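Local coordinates for tudor domain-containing protein 1 (Homo sapiens, PDB 5M9N) that probably helps repress transposable elements in the germline through the piRNA pathway, using Tudor domains that bind arginine-methylated partners such as Piwi proteins, at residues D80-Q92 against R101-V115. Numbering follows the deposited sequence.
Sequences DFYPAIGDICCAQ and RASVLAYASEESVLV. With EDO (1,2-ethanediol), chain D.
The hydroxyl of Y107 donates to the carbonyl oxygen of P83, with OH and O 2.7 Å apart; the donor lies in the carbonyl plane, on a lone pair, at a C=O...O angle of 137°. Y107 CG stands anti to the residue's own carbonyl carbon (chi1 -86°), which sends the ring from the strand across to the 82-85 loop. There I85 CD1 reaches the ring edge, 3.7 Å from Y107 CD1, while V113 CG2 lies over one face. The side chains of Y82 and Y107 cross at about a right angle, with Y82 CB 3.7 Å from Y107 OH.

The same loop continues into a type II turn from A84 to D87, which docks on V104. G86 N donates to V104 O (2.8 Å) and V104 N returns a bond to D87 O (2.9 Å), so both backbone polar groups of V104 are paired. A84 N also reaches D87 OD2, from above the carboxylate plane, which ties the turn to itself. V104 splits its branches: CG1 runs toward A84 O and I85, whereas CG2 packs on P83 CB at 3.8 Å and on the sulfur of C89.

Regular antiparallel pairing follows: C89 N to A102 O (2.8 Å) and A102 N to C89 O (3.0 Å) make the hydrogen-bonded pair, I88-S103 the non-hydrogen-bonded one. The N-to-C directions of 88-92 and 101-107 stand 117° apart, far from 180°, consistent with the curled sheet of a small Tudor barrel. In the five-stranded sheet, strand 99-109 lies between 88-92 and 112-117; C90 and R101 pack against helix 58-73, R101 also pairing with D119, while A91 and V115 meet L131 of strand 131-132.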
loop_
_atom_site.group_PDB
_atom_site.type_symbol
_atom_site.label_atom_id
_atom_site.label_comp_id
_atom_site.label_asym_id
_atom_site.label_seq_id
_atom_site.Cartn_x
_atom_site.Cartn_y
_atom_site.Cartn_z
ATOM N N ASP A 80 -26.684 0.068 7.951
ATOM C CA ASP A 80 -27.148 0.241 6.566
ATOM C C ASP A 80 -26.070 0.860 5.638
ATOM O O ASP A 80 -26.399 1.294 4.533
ATOM C CB ASP A 80 -28.487 1.028 6.509
ATOM C CG ASP A 80 -29.470 0.488 5.431
ATOM O OD1 ASP A 80 -29.027 0.072 4.324
ATOM O OD2 ASP A 80 -30.703 0.482 5.699
ATOM N N PHE A 81 -24.793 0.876 6.053
ATOM C CA PHE A 81 -23.696 1.255 5.133
ATOM C C PHE A 81 -23.210 0.014 4.374
ATOM O O PHE A 81 -22.716 -0.955 4.945
ATOM C CB PHE A 81 -22.558 2.012 5.834
ATOM C CG PHE A 81 -21.481 2.483 4.887
ATOM C CD1 PHE A 81 -21.804 3.247 3.752
ATOM C CD2 PHE A 81 -20.136 2.128 5.096
ATOM C CE1 PHE A 81 -20.804 3.672 2.855
ATOM C CE2 PHE A 81 -19.150 2.553 4.202
ATOM C CZ PHE A 81 -19.482 3.328 3.093
ATOM N N TYR A 82 -23.430 0.054 3.073
ATOM C CA TYR A 82 -23.101 -0.994 2.180
ATOM C C TYR A 82 -22.424 -0.324 1.015
ATOM O O TYR A 82 -23.072 -0.021 0.001
ATOM C CB TYR A 82 -24.363 -1.762 1.713
ATOM C CG TYR A 82 -24.969 -2.621 2.783
ATOM C CD1 TYR A 82 -24.553 -3.937 2.975
ATOM C CD2 TYR A 82 -25.988 -2.127 3.595
ATOM C CE1 TYR A 82 -25.116 -4.720 3.983
ATOM C CE2 TYR A 82 -26.568 -2.903 4.598
ATOM C CZ TYR A 82 -26.127 -4.193 4.793
ATOM O OH TYR A 82 -26.715 -4.949 5.788
ATOM N N PRO A 83 -21.085 -0.142 1.112
ATOM C CA PRO A 83 -20.342 0.381 -0.027
ATOM C C PRO A 83 -20.317 -0.568 -1.217
ATOM O O PRO A 83 -20.456 -1.793 -1.038
ATOM C CB PRO A 83 -18.944 0.593 0.560
ATOM C CG PRO A 83 -18.827 -0.409 1.650
ATOM C CD PRO A 83 -20.209 -0.411 2.260
ATOM N N ALA A 84 -20.137 -0.006 -2.409
ATOM C CA ALA A 84 -20.031 -0.764 -3.619
ATOM C C ALA A 84 -18.626 -1.218 -3.790
ATOM O O ALA A 84 -17.695 -0.599 -3.195
ATOM C CB ALA A 84 -20.464 0.057 -4.843
ATOM N N ILE A 85 -18.458 -2.271 -4.619
ATOM C CA ILE A 85 -17.151 -2.795 -4.979
ATOM C C ILE A 85 -16.399 -1.677 -5.642
ATOM O O ILE A 85 -16.932 -1.010 -6.484
ATOM C CB ILE A 85 -17.169 -4.049 -5.892
ATOM C CG1 ILE A 85 -17.949 -5.211 -5.243
ATOM C CG2 ILE A 85 -15.743 -4.466 -6.282
ATOM C CD1 ILE A 85 -17.694 -5.421 -3.773
ATOM N N GLY A 86 -15.196 -1.430 -5.162
ATOM C CA GLY A 86 -14.377 -0.338 -5.647
ATOM C C GLY A 86 -14.530 1.028 -5.010
ATOM O O GLY A 86 -13.879 1.956 -5.426
ATOM N N ASP A 87 -15.399 1.189 -4.032
ATOM C CA ASP A 87 -15.551 2.462 -3.398
ATOM C C ASP A 87 -14.328 2.605 -2.476
ATOM O O ASP A 87 -13.766 1.606 -2.023
ATOM C CB ASP A 87 -16.791 2.528 -2.507
ATOM C CG ASP A 87 -18.060 2.786 -3.286
ATOM O OD1 ASP A 87 -17.992 2.958 -4.513
ATOM O OD2 ASP A 87 -19.080 2.847 -2.591
ATOM N N ILE A 88 -13.956 3.850 -2.215
ATOM C CA ILE A 88 -13.068 4.143 -1.066
ATOM C C ILE A 88 -13.966 4.454 0.112
ATOM O O ILE A 88 -14.991 5.099 -0.051
ATOM C CB ILE A 88 -12.133 5.315 -1.370
ATOM C CG1 ILE A 88 -11.292 5.017 -2.614
ATOM C CG2 ILE A 88 -11.152 5.542 -0.215
ATOM C CD1 ILE A 88 -10.328 3.851 -2.464
ATOM N N CYS A 89 -13.625 3.972 1.281
ATOM C CA CYS A 89 -14.348 4.334 2.505
ATOM C C CYS A 89 -13.329 4.388 3.653
ATOM O O CYS A 89 -12.128 4.384 3.382
ATOM C CB CYS A 89 -15.458 3.325 2.764
ATOM S SG CYS A 89 -14.920 1.660 3.101
ATOM N N CYS A 90 -13.794 4.495 4.892
ATOM C CA CYS A 90 -12.974 4.343 6.110
ATOM C C CYS A 90 -13.213 2.949 6.667
ATOM O O CYS A 90 -14.345 2.429 6.615
ATOM C CB CYS A 90 -13.300 5.418 7.140
ATOM S SG CYS A 90 -13.346 7.096 6.506
ATOM N N ALA A 91 -12.126 2.306 7.077
ATOM C CA ALA A 91 -12.105 1.007 7.696
ATOM C C ALA A 91 -11.297 1.074 8.997
ATOM O O ALA A 91 -10.195 1.684 9.018
ATOM C CB ALA A 91 -11.471 0.033 6.763
ATOM N N GLN A 92 -11.823 0.448 10.061
ATOM C CA GLN A 92 -11.129 0.407 11.348
ATOM C C GLN A 92 -10.287 -0.870 11.454
ATOM O O GLN A 92 -10.816 -1.993 11.522
ATOM C CB GLN A 92 -12.206 0.454 12.438
ATOM C CG GLN A 92 -11.737 0.750 13.808
ATOM C CD GLN A 92 -12.886 0.857 14.782
ATOM O OE1 GLN A 92 -14.050 0.507 14.485
ATOM N NE2 GLN A 92 -12.574 1.266 15.944
ATOM N N ARG A 101 -7.839 4.696 5.338
ATOM C CA ARG A 101 -8.508 4.701 4.033
ATOM C C ARG A 101 -8.440 3.317 3.382
ATOM O O ARG A 101 -7.442 2.577 3.436
ATOM C CB ARG A 101 -7.960 5.809 3.162
ATOM C CG ARG A 101 -8.069 7.157 3.836
ATOM C CD ARG A 101 -7.724 8.285 2.945
ATOM N NE ARG A 101 -6.409 8.149 2.310
ATOM C CZ ARG A 101 -5.845 9.087 1.587
ATOM N NH1 ARG A 101 -6.426 10.247 1.380
ATOM N NH2 ARG A 101 -4.678 8.874 1.047
ATOM N N ALA A 102 -9.576 2.887 2.822
ATOM C CA ALA A 102 -9.625 1.535 2.370
ATOM C C ALA A 102 -10.508 1.404 1.117
ATOM O O ALA A 102 -11.497 2.100 0.998
ATOM C CB ALA A 102 -10.143 0.632 3.442
ATOM N N SER A 103 -10.042 0.566 0.200
ATOM C CA SER A 103 -10.783 0.202 -1.031
ATOM C C SER A 103 -11.602 -1.026 -0.770
ATOM O O SER A 103 -11.105 -1.991 -0.273
ATOM C CB SER A 103 -9.775 -0.112 -2.107
ATOM O OG SER A 103 -10.417 -0.277 -3.332
ATOM N N VAL A 104 -12.871 -1.007 -1.158
ATOM C CA VAL A 104 -13.726 -2.189 -1.027
ATOM C C VAL A 104 -13.418 -3.206 -2.126
ATOM O O VAL A 104 -13.677 -2.920 -3.280
ATOM C CB VAL A 104 -15.175 -1.732 -1.092
ATOM C CG1 VAL A 104 -16.141 -2.918 -0.987
ATOM C CG2 VAL A 104 -15.427 -0.696 -0.000
ATOM N N LEU A 105 -12.826 -4.355 -1.807
ATOM C CA LEU A 105 -12.356 -5.250 -2.884
ATOM C C LEU A 105 -13.430 -6.282 -3.277
ATOM O O LEU A 105 -13.508 -6.627 -4.397
ATOM C CB LEU A 105 -11.061 -5.964 -2.541
ATOM C CG LEU A 105 -9.892 -5.031 -2.100
ATOM C CD1 LEU A 105 -8.748 -5.890 -1.678
ATOM C CD2 LEU A 105 -9.523 -4.135 -3.243
ATOM N N ALA A 106 -14.256 -6.691 -2.326
ATOM C CA ALA A 106 -15.191 -7.810 -2.482
ATOM C C ALA A 106 -15.978 -7.942 -1.201
ATOM O O ALA A 106 -15.475 -7.637 -0.090
ATOM C CB ALA A 106 -14.451 -9.127 -2.786
ATOM N N TYR A 107 -17.221 -8.417 -1.313
ATOM C CA TYR A 107 -17.916 -8.822 -0.109
ATOM C C TYR A 107 -17.518 -10.256 0.196
ATOM O O TYR A 107 -17.555 -11.135 -0.695
ATOM C CB TYR A 107 -19.448 -8.673 -0.265
ATOM C CG TYR A 107 -19.919 -7.305 0.062
ATOM C CD1 TYR A 107 -19.599 -6.255 -0.750
ATOM C CD2 TYR A 107 -20.697 -7.060 1.190
ATOM C CE1 TYR A 107 -19.980 -4.947 -0.437
ATOM C CE2 TYR A 107 -21.120 -5.779 1.510
ATOM C CZ TYR A 107 -20.735 -4.709 0.691
ATOM O OH TYR A 107 -21.166 -3.401 0.975
ATOM N N ALA A 108 -17.156 -10.521 1.448
ATOM C CA ALA A 108 -16.890 -11.900 1.916
ATOM C C ALA A 108 -18.155 -12.646 2.378
ATOM O O ALA A 108 -18.190 -13.865 2.363
ATOM C CB ALA A 108 -15.898 -11.907 3.034
ATOM N N SER A 109 -19.125 -11.909 2.870
ATOM C CA SER A 109 -20.455 -12.459 3.174
ATOM C C SER A 109 -21.411 -11.287 2.999
ATOM O O SER A 109 -21.039 -10.190 2.542
ATOM C CB SER A 109 -20.476 -12.972 4.644
ATOM O OG SER A 109 -20.164 -11.900 5.577
ATOM N N GLU A 110 -22.627 -11.458 3.478
ATOM C CA GLU A 110 -23.581 -10.371 3.458
ATOM C C GLU A 110 -23.192 -9.265 4.387
ATOM O O GLU A 110 -23.623 -8.163 4.153
ATOM C CB GLU A 110 -24.989 -10.854 3.829
ATOM C CG GLU A 110 -25.507 -11.942 2.897
ATOM C CD GLU A 110 -26.023 -11.415 1.576
ATOM O OE1 GLU A 110 -25.785 -10.247 1.235
ATOM O OE2 GLU A 110 -26.756 -12.171 0.874
ATOM N N GLU A 111 -22.470 -9.572 5.463
ATOM C CA GLU A 111 -22.108 -8.593 6.484
ATOM C C GLU A 111 -20.582 -8.311 6.672
ATOM O O GLU A 111 -20.207 -7.676 7.634
ATOM C CB GLU A 111 -22.741 -9.048 7.813
ATOM C CG GLU A 111 -24.255 -9.444 7.694
ATOM C CD GLU A 111 -25.191 -8.283 7.269
ATOM O OE1 GLU A 111 -24.773 -7.091 7.342
ATOM O OE2 GLU A 111 -26.379 -8.547 6.868
ATOM N N SER A 112 -19.741 -8.695 5.714
ATOM C CA SER A 112 -18.290 -8.598 5.861
ATOM C C SER A 112 -17.665 -8.317 4.501
ATOM O O SER A 112 -18.227 -8.693 3.478
ATOM C CB SER A 112 -17.709 -9.856 6.538
ATOM O OG SER A 112 -17.830 -10.999 5.725
ATOM N N VAL A 113 -16.570 -7.553 4.483
ATOM C CA VAL A 113 -15.971 -7.103 3.223
ATOM C C VAL A 113 -14.456 -7.289 3.236
ATOM O O VAL A 113 -13.837 -7.005 4.261
ATOM C CB VAL A 113 -16.317 -5.636 3.014
ATOM C CG1 VAL A 113 -15.742 -5.058 1.743
ATOM C CG2 VAL A 113 -17.798 -5.428 2.962
ATOM N N LEU A 114 -13.875 -7.693 2.108
ATOM C CA LEU A 114 -12.412 -7.715 1.917
ATOM C C LEU A 114 -12.004 -6.291 1.568
ATOM O O LEU A 114 -12.572 -5.724 0.647
ATOM C CB LEU A 114 -12.050 -8.677 0.823
ATOM C CG LEU A 114 -10.581 -8.736 0.471
ATOM C CD1 LEU A 114 -9.778 -9.289 1.629
ATOM C CD2 LEU A 114 -10.398 -9.574 -0.772
ATOM N N VAL A 115 -11.134 -5.670 2.386
ATOM C CA VAL A 115 -10.724 -4.306 2.103
ATOM C C VAL A 115 -9.178 -4.203 1.973
ATOM O O VAL A 115 -8.490 -4.956 2.626
ATOM C CB VAL A 115 -11.198 -3.269 3.154
ATOM C CG1 VAL A 115 -12.745 -3.241 3.275
ATOM C CG2 VAL A 115 -10.526 -3.455 4.528
HETATM C C1 EDO D . -24.503 -2.812 7.904
HETATM O O1 EDO D . -24.266 -1.405 8.001
HETATM C C2 EDO D . -24.992 -3.360 9.234
HETATM O O2 EDO D . -24.156 -2.865 10.280
#